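Local coordinates for leucine aminopeptidase 2 (Saccharomyces cerevisiae, PDB 2XQ0), which cleaves di- and tripeptides preferentially as a zinc-dependent M1-family aminopeptidase and has a low epoxide hydrolase activity that can open leukotriene A4 in vitro, at residues Q128-K133 against V266-Y271; Q134-K139 against P229-D234; N295-A300 against R333-I338; D549-S554 against F561-F566. One frame throughout, in Å; residues are numbered along the deposited sequence.

Interaction 1. Residues Q128-K133 against V266-Y271; sequences QWLNSK and VNVDSY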
loop_
_atom_site.group_PDB
_atom_site.type_symbol
_atom_site.label_atom_id
_atom_site.label_comp_id
_atom_site.label_asym_id
_atom_site.label_seq_id
_atom_site.Cartn_x
_atom_site.Cartn_y
_atom_site.Cartn_z
ATOM N N GLN A 128 13.355 -8.157 -4.557
ATOM C CA GLN A 128 14.570 -7.361 -4.520
ATOM C C GLN A 128 15.644 -8.112 -3.711
ATOM O O GLN A 128 15.367 -8.635 -2.623
ATOM C CB GLN A 128 14.350 -5.953 -3.946
ATOM C CG GLN A 128 15.637 -5.078 -4.116
ATOM C CD GLN A 128 15.611 -3.757 -3.351
ATOM O OE1 GLN A 128 14.663 -3.452 -2.629
ATOM N NE2 GLN A 128 16.665 -2.964 -3.516
ATOM N N TRP A 129 16.856 -8.187 -4.259
ATOM C CA TRP A 129 17.967 -8.852 -3.573
ATOM C C TRP A 129 18.981 -7.824 -3.154
ATOM O O TRP A 129 19.346 -6.965 -3.950
ATOM C CB TRP A 129 18.671 -9.859 -4.497
ATOM C CG TRP A 129 17.779 -10.954 -5.013
ATOM C CD1 TRP A 129 16.979 -10.910 -6.110
ATOM C CD2 TRP A 129 17.608 -12.257 -4.441
ATOM N NE1 TRP A 129 16.313 -12.109 -6.262
ATOM C CE2 TRP A 129 16.681 -12.951 -5.248
ATOM C CE3 TRP A 129 18.148 -12.903 -3.323
ATOM C CZ2 TRP A 129 16.284 -14.257 -4.979
ATOM C CZ3 TRP A 129 17.752 -14.204 -3.055
ATOM C CH2 TRP A 129 16.832 -14.869 -3.887
ATOM N N LEU A 130 19.441 -7.916 -1.908
ATOM C CA LEU A 130 20.563 -7.118 -1.437
ATOM C C LEU A 130 21.727 -8.013 -1.039
ATOM O O LEU A 130 21.526 -9.043 -0.395
ATOM C CB LEU A 130 20.146 -6.260 -0.237
ATOM C CG LEU A 130 19.187 -5.111 -0.541
ATOM C CD1 LEU A 130 17.749 -5.553 -0.364
ATOM C CD2 LEU A 130 19.476 -3.934 0.358
ATOM N N ASN A 131 22.939 -7.625 -1.421
ATOM C CA ASN A 131 24.145 -8.342 -0.996
ATOM C C ASN A 131 24.733 -7.816 0.320
ATOM O O ASN A 131 24.289 -6.788 0.833
ATOM C CB ASN A 131 25.207 -8.320 -2.099
ATOM C CG ASN A 131 25.653 -6.913 -2.456
ATOM O OD1 ASN A 131 25.896 -6.086 -1.577
ATOM N ND2 ASN A 131 25.767 -6.638 -3.750
ATOM N N SER A 132 25.729 -8.538 0.846
ATOM C CA SER A 132 26.401 -8.232 2.128
ATOM C C SER A 132 26.762 -6.766 2.354
ATOM O O SER A 132 26.684 -6.270 3.476
ATOM C CB SER A 132 27.689 -9.061 2.278
ATOM O OG SER A 132 27.425 -10.425 2.571
ATOM N N LYS A 133 27.189 -6.091 1.294
ATOM C CA LYS A 133 27.664 -4.715 1.392
ATOM C C LYS A 133 26.540 -3.682 1.388
ATOM O O LYS A 133 26.758 -2.523 1.740
ATOM C CB LYS A 133 28.625 -4.417 0.241
ATOM C CG LYS A 133 29.912 -5.214 0.279
ATOM C CD LYS A 133 31.102 -4.283 0.398
ATOM C CE LYS A 133 30.909 -3.298 1.547
ATOM N NZ LYS A 133 31.993 -2.279 1.594
ATOM N N VAL A 266 9.884 -5.204 9.808
ATOM C CA VAL A 266 10.375 -3.871 9.487
ATOM C C VAL A 266 11.507 -4.063 8.504
ATOM O O VAL A 266 12.580 -4.556 8.858
ATOM C CB VAL A 266 10.836 -3.064 10.724
ATOM C CG1 VAL A 266 11.481 -1.768 10.281
ATOM C CG2 VAL A 266 9.637 -2.769 11.649
ATOM N N ASN A 267 11.242 -3.710 7.250
ATOM C CA ASN A 267 12.122 -4.085 6.157
ATOM C C ASN A 267 13.395 -3.258 6.062
ATOM O O ASN A 267 13.589 -2.302 6.822
ATOM C CB ASN A 267 11.357 -4.006 4.838
ATOM C CG ASN A 267 11.048 -5.367 4.265
ATOM O OD1 ASN A 267 11.878 -6.271 4.300
ATOM N ND2 ASN A 267 9.852 -5.517 3.719
ATOM N N VAL A 268 14.247 -3.634 5.110
ATOM C CA VAL A 268 15.464 -2.890 4.790
ATOM C C VAL A 268 15.114 -1.505 4.251
ATOM O O VAL A 268 13.993 -1.262 3.809
ATOM C CB VAL A 268 16.352 -3.658 3.762
ATOM C CG1 VAL A 268 16.877 -4.951 4.373
ATOM C CG2 VAL A 268 15.572 -3.956 2.491
ATOM N N ASP A 269 16.082 -0.599 4.263
ATOM C CA ASP A 269 15.806 0.786 3.890
ATOM C C ASP A 269 15.346 0.987 2.435
ATOM O O ASP A 269 14.668 1.966 2.138
ATOM C CB ASP A 269 16.990 1.694 4.267
ATOM C CG ASP A 269 17.457 1.471 5.706
ATOM O OD1 ASP A 269 16.943 2.143 6.627
ATOM O OD2 ASP A 269 18.337 0.607 5.922
ATOM N N SER A 270 15.667 0.044 1.546
ATOM C CA SER A 270 15.221 0.131 0.146
ATOM C C SER A 270 13.734 -0.166 -0.074
ATOM O O SER A 270 13.210 -0.019 -1.186
ATOM C CB SER A 270 16.047 -0.804 -0.743
ATOM O OG SER A 270 15.882 -2.160 -0.362
ATOM N N TYR A 271 13.043 -0.583 0.979
ATOM C CA TYR A 271 11.639 -0.921 0.842
ATOM C C TYR A 271 10.825 0.270 0.297
ATOM O O TYR A 271 10.883 1.369 0.848
ATOM C CB TYR A 271 11.082 -1.427 2.173
ATOM C CG TYR A 271 9.710 -2.029 2.027
ATOM C CD1 TYR A 271 9.538 -3.254 1.401
ATOM C CD2 TYR A 271 8.590 -1.375 2.517
ATOM C CE1 TYR A 271 8.286 -3.809 1.257
ATOM C CE2 TYR A 271 7.334 -1.915 2.372
ATOM C CZ TYR A 271 7.188 -3.131 1.741
ATOM O OH TYR A 271 5.942 -3.665 1.606
#
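Strand 127-130, at one edge of a four-stranded antiparallel sheet, meets a type I beta turn, Val-268 to Tyr-271, through Gln-128 and Leu-130 on one side and Ser-270 and Val-268 on the other. Ser-270 OG donates a hydrogen bond of 2.9 Å to Gln-128 OE1. The hydroxyl does not come in along a lone pair: it stands above the carbonyl plane, 37° out of it, with a C=O...O angle of only 104°. With CG opposite the backbone N (chi1 -172°) and the rest of its chain extended, Gln-128 carries its amide out to Ser-270, where OE1 also lies 3.5 Å from Ser-270 CB. Next to this polar pair, Leu-130 CD1 and Val-268 CG2 meet tip to tip at 3.9 Å, and the same CD1 lies 3.9 Å from Ser-270 OG. All four residues are buried. An alanine in place of Gln-128 would probably leave the Ser-270 hydroxyl without this acceptor inside the protein and strip the packing from Ser-270 CB. The turn itself is closed by Tyr-271 N to Val-268 O, 3.1 Å. Pro-272 of the substrate-binding segment follows directly, so this is an edge strand packed on a tight turn that leads into the substrate site of an M1 aminopeptidase.

Interaction 2. Residues Q134-K139 against P229-D234; sequences QTKGGK and PFRLKD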
loop_
_atom_site.group_PDB
_atom_site.type_symbol
_atom_site.label_atom_id
_atom_site.label_comp_id
_atom_site.label_asym_id
_atom_site.label_seq_id
_atom_site.Cartn_x
_atom_site.Cartn_y
_atom_site.Cartn_z
ATOM N N GLN A 134 25.343 -4.099 0.989
ATOM C CA GLN A 134 24.227 -3.169 0.820
ATOM C C GLN A 134 23.369 -2.983 2.069
ATOM O O GLN A 134 22.701 -1.956 2.220
ATOM C CB GLN A 134 23.333 -3.619 -0.328
ATOM C CG GLN A 134 23.911 -3.408 -1.707
ATOM C CD GLN A 134 23.059 -4.069 -2.772
ATOM O OE1 GLN A 134 22.531 -3.405 -3.661
ATOM N NE2 GLN A 134 22.906 -5.384 -2.674
ATOM N N THR A 135 23.378 -3.978 2.951
ATOM C CA THR A 135 22.552 -3.947 4.151
ATOM C C THR A 135 23.323 -3.346 5.312
ATOM O O THR A 135 24.532 -3.550 5.437
ATOM C CB THR A 135 22.075 -5.356 4.563
ATOM O OG1 THR A 135 23.206 -6.150 4.952
ATOM C CG2 THR A 135 21.320 -6.034 3.412
ATOM N N LYS A 136 22.616 -2.609 6.165
ATOM C CA LYS A 136 23.233 -2.002 7.334
ATOM C C LYS A 136 23.932 -3.062 8.173
ATOM O O LYS A 136 24.998 -2.820 8.733
ATOM C CB LYS A 136 22.177 -1.296 8.186
ATOM C CG LYS A 136 21.330 -0.275 7.440
ATOM C CD LYS A 136 22.137 0.947 7.049
ATOM C CE LYS A 136 21.228 2.109 6.682
ATOM N NZ LYS A 136 20.372 2.525 7.829
ATOM N N GLY A 137 23.325 -4.242 8.247
ATOM C CA GLY A 137 23.761 -5.288 9.154
ATOM C C GLY A 137 24.775 -6.284 8.626
ATOM O O GLY A 137 25.176 -7.190 9.355
ATOM N N GLY A 138 25.182 -6.149 7.368
ATOM C CA GLY A 138 26.309 -6.923 6.859
ATOM C C GLY A 138 26.040 -8.254 6.166
ATOM O O GLY A 138 26.973 -8.912 5.707
ATOM N N LYS A 139 24.778 -8.661 6.075
ATOM C CA LYS A 139 24.451 -9.912 5.389
ATOM C C LYS A 139 23.467 -9.662 4.244
ATOM O O LYS A 139 22.843 -8.605 4.191
ATOM C CB LYS A 139 23.903 -10.940 6.381
ATOM C CG LYS A 139 24.909 -11.368 7.449
ATOM C CD LYS A 139 24.323 -12.449 8.350
ATOM C CE LYS A 139 25.159 -12.666 9.603
ATOM N NZ LYS A 139 24.488 -13.605 10.551
ATOM N N PRO A 229 18.988 -6.984 13.517
ATOM C CA PRO A 229 19.348 -6.818 14.933
ATOM C C PRO A 229 19.630 -5.363 15.341
ATOM O O PRO A 229 19.185 -4.940 16.412
ATOM C CB PRO A 229 20.599 -7.684 15.077
ATOM C CG PRO A 229 20.406 -8.777 14.027
ATOM C CD PRO A 229 19.714 -8.097 12.874
ATOM N N PHE A 230 20.326 -4.599 14.502
ATOM C CA PHE A 230 20.760 -3.264 14.912
ATOM C C PHE A 230 19.582 -2.345 15.220
ATOM O O PHE A 230 19.700 -1.394 16.007
ATOM C CB PHE A 230 21.686 -2.629 13.867
ATOM C CG PHE A 230 20.965 -2.027 12.695
ATOM C CD1 PHE A 230 20.558 -0.696 12.722
ATOM C CD2 PHE A 230 20.694 -2.787 11.565
ATOM C CE1 PHE A 230 19.892 -0.137 11.643
ATOM C CE2 PHE A 230 20.026 -2.234 10.479
ATOM C CZ PHE A 230 19.618 -0.911 10.518
ATOM N N ARG A 231 18.440 -2.653 14.619
ATOM C CA ARG A 231 17.258 -1.803 14.717
ATOM C C ARG A 231 16.171 -2.436 15.588
ATOM O O ARG A 231 15.126 -1.825 15.844
ATOM C CB ARG A 231 16.712 -1.564 13.303
ATOM C CG ARG A 231 15.446 -0.741 13.241
ATOM C CD ARG A 231 15.435 0.111 11.991
ATOM N NE ARG A 231 15.659 -0.688 10.795
ATOM C CZ ARG A 231 16.229 -0.219 9.691
ATOM N NH1 ARG A 231 16.639 1.045 9.639
ATOM N NH2 ARG A 231 16.385 -1.010 8.639
ATOM N N LEU A 232 16.422 -3.655 16.048
ATOM C CA LEU A 232 15.396 -4.449 16.737
ATOM C C LEU A 232 14.755 -3.759 17.937
ATOM O O LEU A 232 13.532 -3.658 18.028
ATOM C CB LEU A 232 15.952 -5.820 17.131
ATOM C CG LEU A 232 14.959 -6.718 17.870
ATOM C CD1 LEU A 232 13.865 -7.212 16.926
ATOM C CD2 LEU A 232 15.688 -7.895 18.511
ATOM N N LYS A 233 15.563 -3.265 18.866
ATOM C CA LYS A 233 14.987 -2.645 20.048
ATOM C C LYS A 233 14.286 -1.324 19.740
ATOM O O LYS A 233 13.284 -1.003 20.359
ATOM C CB LYS A 233 16.033 -2.490 21.159
ATOM C CG LYS A 233 16.478 -3.822 21.722
ATOM C CD LYS A 233 15.368 -4.486 22.548
ATOM C CE LYS A 233 15.531 -6.014 22.582
ATOM N NZ LYS A 233 14.537 -6.619 23.520
ATOM N N ASP A 234 14.775 -0.569 18.763
ATOM C CA ASP A 234 14.072 0.652 18.384
ATOM C C ASP A 234 12.674 0.312 17.859
ATOM O O ASP A 234 11.695 1.014 18.145
ATOM C CB ASP A 234 14.836 1.423 17.305
ATOM C CG ASP A 234 16.095 2.098 17.834
ATOM O OD1 ASP A 234 16.164 2.374 19.044
ATOM O OD2 ASP A 234 17.020 2.358 17.032
#
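Lys-136 and Phe-230 supply most of the apolar contact between the loop 134-139 and residues 229-234 of the helix that follows strand 223-227. The lysine's methylenes do the touching: CB lies 3.3 Å from Phe-230 CE2, and CG 3.6 Å from Phe-230 CZ, the two side chains crossing at a slant. Phe-230 CG sits between its own backbone N and carbonyl carbon (chi1 80°), which turns the ring toward the loop. Within the helix segment, Phe-230 CZ lies over the centre of the Arg-231 guanidinium, 3.5 Å above its plane.

The charged groups come next. Lys-136 NZ and Arg-231 NH1 are 4.4 Å apart, and Asp-269 serves both: it forms a salt bridge with Arg-231 and a long, weak ion pair with Lys-136, which probably offsets the like charges. Lys-136 is poorly ordered, so its distances are to be read with caution.

Hydrogen bonds shape the loop from within. Thr-135 OG1 donates to Lys-139 O at 2.6 Å, tilted 19° from the carbonyl plane, and accepts a weak bond from Gly-138 N. A type I turn from Thr-135 to Gly-138 places Lys-136 and Gly-137 at its corner, with CB of Lys-136 directed toward the helix.

The loop joins strands 127-130 and 141-144, so this hairpin connection packs on residues 229-234 of the helix, just after strand 223-227.

Interaction 3. Residues N295-A300 against R333-I338; sequences NIDVIA and RIIGAI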
loop_
_atom_site.group_PDB
_atom_site.type_symbol
_atom_site.label_atom_id
_atom_site.label_comp_id
_atom_site.label_asym_id
_atom_site.label_seq_id
_atom_site.Cartn_x
_atom_site.Cartn_y
_atom_site.Cartn_z
ATOM N N ASN A 295 4.253 7.838 13.623
ATOM C CA ASN A 295 3.848 7.330 12.317
ATOM C C ASN A 295 3.088 6.011 12.299
ATOM O O ASN A 295 3.011 5.354 11.260
ATOM C CB ASN A 295 5.077 7.162 11.426
ATOM C CG ASN A 295 5.751 8.463 11.136
ATOM O OD1 ASN A 295 5.127 9.525 11.224
ATOM N ND2 ASN A 295 7.039 8.404 10.791
ATOM N N ILE A 296 2.528 5.611 13.425
ATOM C CA ILE A 296 2.026 4.242 13.513
ATOM C C ILE A 296 0.677 3.966 12.824
ATOM O O ILE A 296 0.265 2.807 12.705
ATOM C CB ILE A 296 2.029 3.738 14.964
ATOM C CG1 ILE A 296 1.406 4.777 15.887
ATOM C CG2 ILE A 296 3.457 3.425 15.412
ATOM C CD1 ILE A 296 1.556 4.433 17.338
ATOM N N ASP A 297 0.014 5.009 12.326
ATOM C CA ASP A 297 -1.274 4.817 11.696
ATOM C C ASP A 297 -1.102 3.940 10.447
ATOM O O ASP A 297 -2.020 3.221 10.044
ATOM C CB ASP A 297 -1.895 6.167 11.378
ATOM C CG ASP A 297 -1.806 7.129 12.558
ATOM O OD1 ASP A 297 -1.528 6.661 13.690
ATOM O OD2 ASP A 297 -2.003 8.350 12.354
ATOM N N VAL A 298 0.083 3.973 9.848
ATOM C CA VAL A 298 0.358 3.063 8.747
ATOM C C VAL A 298 0.122 1.633 9.210
ATOM O O VAL A 298 -0.190 0.749 8.397
ATOM C CB VAL A 298 1.801 3.188 8.214
ATOM C CG1 VAL A 298 2.061 2.124 7.139
ATOM C CG2 VAL A 298 2.050 4.596 7.661
ATOM N N ILE A 299 0.297 1.398 10.510
ATOM C CA ILE A 299 0.000 0.079 11.062
ATOM C C ILE A 299 -1.521 -0.142 11.250
ATOM O O ILE A 299 -2.002 -1.234 11.049
ATOM C CB ILE A 299 0.772 -0.224 12.361
ATOM C CG1 ILE A 299 2.285 -0.075 12.152
ATOM C CG2 ILE A 299 0.498 -1.657 12.788
ATOM C CD1 ILE A 299 2.870 -1.136 11.206
ATOM N N ALA A 300 -2.270 0.888 11.635
ATOM C CA ALA A 300 -3.729 0.776 11.650
ATOM C C ALA A 300 -4.254 0.463 10.253
ATOM O O ALA A 300 -5.237 -0.260 10.095
ATOM C CB ALA A 300 -4.347 2.042 12.176
ATOM N N ARG A 333 -11.708 4.907 11.270
ATOM C CA ARG A 333 -12.544 4.541 12.430
ATOM C C ARG A 333 -11.671 4.133 13.651
ATOM O O ARG A 333 -11.973 4.474 14.802
ATOM C CB ARG A 333 -13.519 3.416 12.055
ATOM C CG ARG A 333 -14.652 3.837 11.107
ATOM C CD ARG A 333 -15.653 4.816 11.769
ATOM N NE ARG A 333 -16.173 4.257 13.018
ATOM C CZ ARG A 333 -17.181 3.391 13.078
ATOM N NH1 ARG A 333 -17.802 2.993 11.972
ATOM N NH2 ARG A 333 -17.566 2.921 14.248
ATOM N N ILE A 334 -10.582 3.408 13.404
ATOM C CA ILE A 334 -9.696 2.989 14.495
ATOM C C ILE A 334 -9.090 4.204 15.188
ATOM O O ILE A 334 -9.194 4.354 16.409
ATOM C CB ILE A 334 -8.597 2.027 14.007
ATOM C CG1 ILE A 334 -9.223 0.678 13.626
ATOM C CG2 ILE A 334 -7.527 1.824 15.061
ATOM C CD1 ILE A 334 -8.336 -0.168 12.704
ATOM N N ILE A 335 -8.493 5.103 14.411
ATOM C CA ILE A 335 -7.855 6.255 15.009
ATOM C C ILE A 335 -8.893 7.187 15.625
ATOM O O ILE A 335 -8.622 7.874 16.604
ATOM C CB ILE A 335 -6.931 7.034 14.007
ATOM C CG1 ILE A 335 -7.733 7.965 13.111
ATOM C CG2 ILE A 335 -6.035 6.075 13.214
ATOM C CD1 ILE A 335 -6.896 8.660 12.029
ATOM N N GLY A 336 -10.091 7.206 15.062
ATOM C CA GLY A 336 -11.145 8.028 15.630
ATOM C C GLY A 336 -11.591 7.478 16.970
ATOM O O GLY A 336 -11.879 8.230 17.897
ATOM N N ALA A 337 -11.635 6.157 17.084
ATOM C CA ALA A 337 -12.094 5.538 18.318
ATOM C C ALA A 337 -11.066 5.750 19.422
ATOM O O ALA A 337 -11.416 5.830 20.593
ATOM C CB ALA A 337 -12.336 4.074 18.111
ATOM N N ILE A 338 -9.792 5.845 19.048
ATOM C CA ILE A 338 -8.724 6.000 20.031
ATOM C C ILE A 338 -8.509 7.466 20.390
ATOM O O ILE A 338 -8.341 7.815 21.555
ATOM C CB ILE A 338 -7.402 5.391 19.512
ATOM C CG1 ILE A 338 -7.510 3.865 19.449
ATOM C CG2 ILE A 338 -6.247 5.796 20.386
ATOM C CD1 ILE A 338 -6.374 3.210 18.655
#
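Ala-300 packs against Ile-334 and Ile-335 where helix 297-311 passes helix 321-339. The close part of the contact is centred on this small residue: its CB stands 4.3 Å from Ile-334 CG2 and 4.5 Å from Ile-335 CG2, while its carbonyl O lies 4.1 Å from Ile-334 CD1. Ile-334 can meet both atoms because its branches diverge. CG2 is opposite the backbone N, and CG1, on the other branch (chi1 -70°), carries CD1 to the carbonyl. Because Ala-300 contributes only a methyl group, the backbones come near, the CA atoms of Ala-300 and Ile-334 being 7.0 Å apart. Ala-300, Ile-334 and Ile-335 are all buried; Ile-334 also touches Ala-250 of helix 243-253, and Ile-335 touches Ser-347 of helix 341-360.

The Asp-297 side has fewer contacts and is less buried. One helical turn before Ala-300 and partly exposed, Asp-297 makes a single approach, its carboxylate carbon CG 4.4 Å from Ile-335 CG2, whereas Ala-300 meets two isoleucines. No hydrogen bond crosses between the two segments.

After Ala-300 come His-301, a zinc ligand, and Glu-302, the proton acceptor; His-305 follows on the same helix, and helix 321-339 supplies Glu-324, the third ligand. The contact, with the Ala-300 side chain about 11 Å from the zinc ion, thus joins the HExxH helix to the one bearing the downstream glutamate, the pairing characteristic of M1 metallopeptidases.

Interaction 4. Residues D549-S554 against F561-F566; sequences DNIVKS and FKMFKF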
loop_
_atom_site.group_PDB
_atom_site.type_symbol
_atom_site.label_atom_id
_atom_site.label_comp_id
_atom_site.label_asym_id
_atom_site.label_seq_id
_atom_site.Cartn_x
_atom_site.Cartn_y
_atom_site.Cartn_z
ATOM N N ASP A 549 14.185 22.874 16.750
ATOM C CA ASP A 549 14.005 21.719 17.624
ATOM C C ASP A 549 13.053 20.711 17.002
ATOM O O ASP A 549 13.411 19.555 16.763
ATOM C CB ASP A 549 13.507 22.153 19.005
ATOM C CG ASP A 549 14.593 22.841 19.832
ATOM O OD1 ASP A 549 14.241 23.604 20.760
ATOM O OD2 ASP A 549 15.796 22.618 19.553
ATOM N N ASN A 550 11.842 21.170 16.713
ATOM C CA ASN A 550 10.787 20.291 16.241
ATOM C C ASN A 550 10.770 19.981 14.730
ATOM O O ASN A 550 10.218 18.960 14.315
ATOM C CB ASN A 550 9.436 20.802 16.737
ATOM C CG ASN A 550 9.196 20.454 18.190
ATOM O OD1 ASN A 550 8.437 21.122 18.890
ATOM N ND2 ASN A 550 9.855 19.401 18.657
ATOM N N ILE A 551 11.385 20.829 13.912
ATOM C CA ILE A 551 11.387 20.585 12.467
ATOM C C ILE A 551 12.739 20.123 11.957
ATOM O O ILE A 551 12.861 19.038 11.399
ATOM C CB ILE A 551 10.955 21.831 11.667
ATOM C CG1 ILE A 551 9.480 22.166 11.953
ATOM C CG2 ILE A 551 11.163 21.598 10.188
ATOM C CD1 ILE A 551 8.869 23.162 10.990
ATOM N N VAL A 552 13.750 20.960 12.161
ATOM C CA VAL A 552 15.092 20.709 11.649
ATOM C C VAL A 552 15.760 19.496 12.299
ATOM O O VAL A 552 16.523 18.782 11.656
ATOM C CB VAL A 552 15.991 21.953 11.831
ATOM C CG1 VAL A 552 17.377 21.722 11.207
ATOM C CG2 VAL A 552 15.312 23.179 11.244
ATOM N N LYS A 553 15.462 19.262 13.574
ATOM C CA LYS A 553 16.102 18.191 14.333
ATOM C C LYS A 553 15.233 16.934 14.436
ATOM O O LYS A 553 15.622 15.950 15.070
ATOM C CB LYS A 553 16.484 18.697 15.727
ATOM C CG LYS A 553 17.636 19.699 15.715
ATOM C CD LYS A 553 17.756 20.439 17.039
ATOM C CE LYS A 553 19.121 21.111 17.179
ATOM N NZ LYS A 553 19.457 22.002 16.030
ATOM N N SER A 554 14.064 16.974 13.802
ATOM C CA SER A 554 13.119 15.853 13.820
ATOM C C SER A 554 13.695 14.561 13.259
ATOM O O SER A 554 14.369 14.573 12.227
ATOM C CB SER A 554 11.857 16.219 13.031
ATOM O OG SER A 554 10.961 15.119 12.951
ATOM N N PHE A 561 11.255 15.252 5.375
ATOM C CA PHE A 561 11.047 15.400 3.939
ATOM C C PHE A 561 10.460 16.753 3.616
ATOM O O PHE A 561 10.927 17.428 2.706
ATOM C CB PHE A 561 10.129 14.323 3.373
ATOM C CG PHE A 561 9.720 14.582 1.949
ATOM C CD1 PHE A 561 10.510 14.144 0.900
ATOM C CD2 PHE A 561 8.569 15.297 1.661
ATOM C CE1 PHE A 561 10.153 14.396 -0.414
ATOM C CE2 PHE A 561 8.201 15.553 0.352
ATOM C CZ PHE A 561 8.998 15.099 -0.692
ATOM N N LYS A 562 9.417 17.137 4.356
ATOM C CA LYS A 562 8.780 18.435 4.184
ATOM C C LYS A 562 9.766 19.570 4.423
ATOM O O LYS A 562 9.788 20.547 3.680
ATOM C CB LYS A 562 7.598 18.570 5.134
ATOM C CG LYS A 562 6.454 17.639 4.804
ATOM C CD LYS A 562 5.885 17.974 3.445
ATOM C CE LYS A 562 4.764 17.027 3.087
ATOM N NZ LYS A 562 4.266 17.263 1.721
ATOM N N MET A 563 10.578 19.436 5.469
ATOM C CA MET A 563 11.628 20.415 5.754
ATOM C C MET A 563 12.517 20.591 4.539
ATOM O O MET A 563 12.813 21.704 4.132
ATOM C CB MET A 563 12.493 19.979 6.943
ATOM C CG MET A 563 13.775 20.800 7.085
ATOM S SD MET A 563 15.030 20.057 8.142
ATOM C CE MET A 563 15.443 18.586 7.217
ATOM N N PHE A 564 12.951 19.482 3.957
ATOM C CA PHE A 564 13.762 19.566 2.749
ATOM C C PHE A 564 13.011 20.276 1.623
ATOM O O PHE A 564 13.569 21.147 0.947
ATOM C CB PHE A 564 14.233 18.182 2.317
ATOM C CG PHE A 564 15.482 17.732 3.009
ATOM C CD1 PHE A 564 16.652 18.467 2.894
ATOM C CD2 PHE A 564 15.500 16.574 3.759
ATOM C CE1 PHE A 564 17.810 18.056 3.524
ATOM C CE2 PHE A 564 16.666 16.155 4.387
ATOM C CZ PHE A 564 17.814 16.893 4.270
ATOM N N LYS A 565 11.738 19.924 1.449
ATOM C CA LYS A 565 10.924 20.512 0.392
ATOM C C LYS A 565 10.720 22.015 0.606
ATOM O O LYS A 565 10.829 22.809 -0.334
ATOM C CB LYS A 565 9.582 19.790 0.286
ATOM C CG LYS A 565 8.706 20.266 -0.858
ATOM C CD LYS A 565 7.324 19.641 -0.761
ATOM C CE LYS A 565 6.467 19.996 -1.952
ATOM N NZ LYS A 565 5.069 19.499 -1.811
ATOM N N PHE A 566 10.434 22.423 1.838
ATOM C CA PHE A 566 10.339 23.857 2.099
ATOM C C PHE A 566 11.655 24.532 1.751
ATOM O O PHE A 566 11.668 25.619 1.172
ATOM C CB PHE A 566 10.002 24.168 3.545
ATOM C CG PHE A 566 10.060 25.637 3.863
ATOM C CD1 PHE A 566 9.057 26.495 3.420
ATOM C CD2 PHE A 566 11.119 26.164 4.589
ATOM C CE1 PHE A 566 9.103 27.857 3.714
ATOM C CE2 PHE A 566 11.171 27.527 4.887
ATOM C CZ PHE A 566 10.161 28.371 4.445
#
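Between residues 549-554 and 561-566 the nearest CA atoms are those of Ile-551 and Met-563, 6.7 Å apart, the first helix being weakly bonded and widened into a pi-type turn at 549-552. Both belong to the helical C-terminal region of the leukotriene A4 hydrolase family, and only a short connection separates them. Met-563 carries the contact. With CG opposite the backbone N (chi1 167°), its chain runs out toward the first helix and bends at the sulfur. Ile-551 and Met-563 run past one another, pointing opposite ways: Ile-551 CG2 lies alongside the thioether's stem, 3.9 Å from Met-563 CB and 4.1 Å from Met-563 CG. The sulfur reaches Val-552, with Met-563 SD 3.6 Å from Val-552 CA and 4.2 Å from Val-552 CG1. The side-chain contacts are apolar, and no hydrogen bond joins the segments. Ile-551 also packs on Leu-511 and Leu-515 of helix 508-519, and Val-552 on Leu-544 of helix 537-546, so the pair joins a larger helix cluster. The bend at chi3 (65°) directs the terminal methyl back to its own helix, where Met-563 CE sits over the centre of the Phe-564 ring, 3.9 Å above its plane.

Overall arrangement
Following the chain from the N terminus, residues 128-133 open interaction 1, which closes 133 residues on, counted between the nearest ends, at the turn in 266-271. Interaction 2 opens just after it and closes sooner, at helix 229-239, so its loop lies wholly within the first. The two touch at Asp-269, which belongs to the turn of interaction 1; together they tie the edge of the four-stranded sheet and its hairpin loop to that turn in the catalytic domain and to helix 229-239. Interaction 3 then closes a shorter loop between two helices of the catalytic domain, and interaction 4 a very short one in the C-terminal helices. These last two follow in series, crossing nothing, and their centres are 24 Å apart.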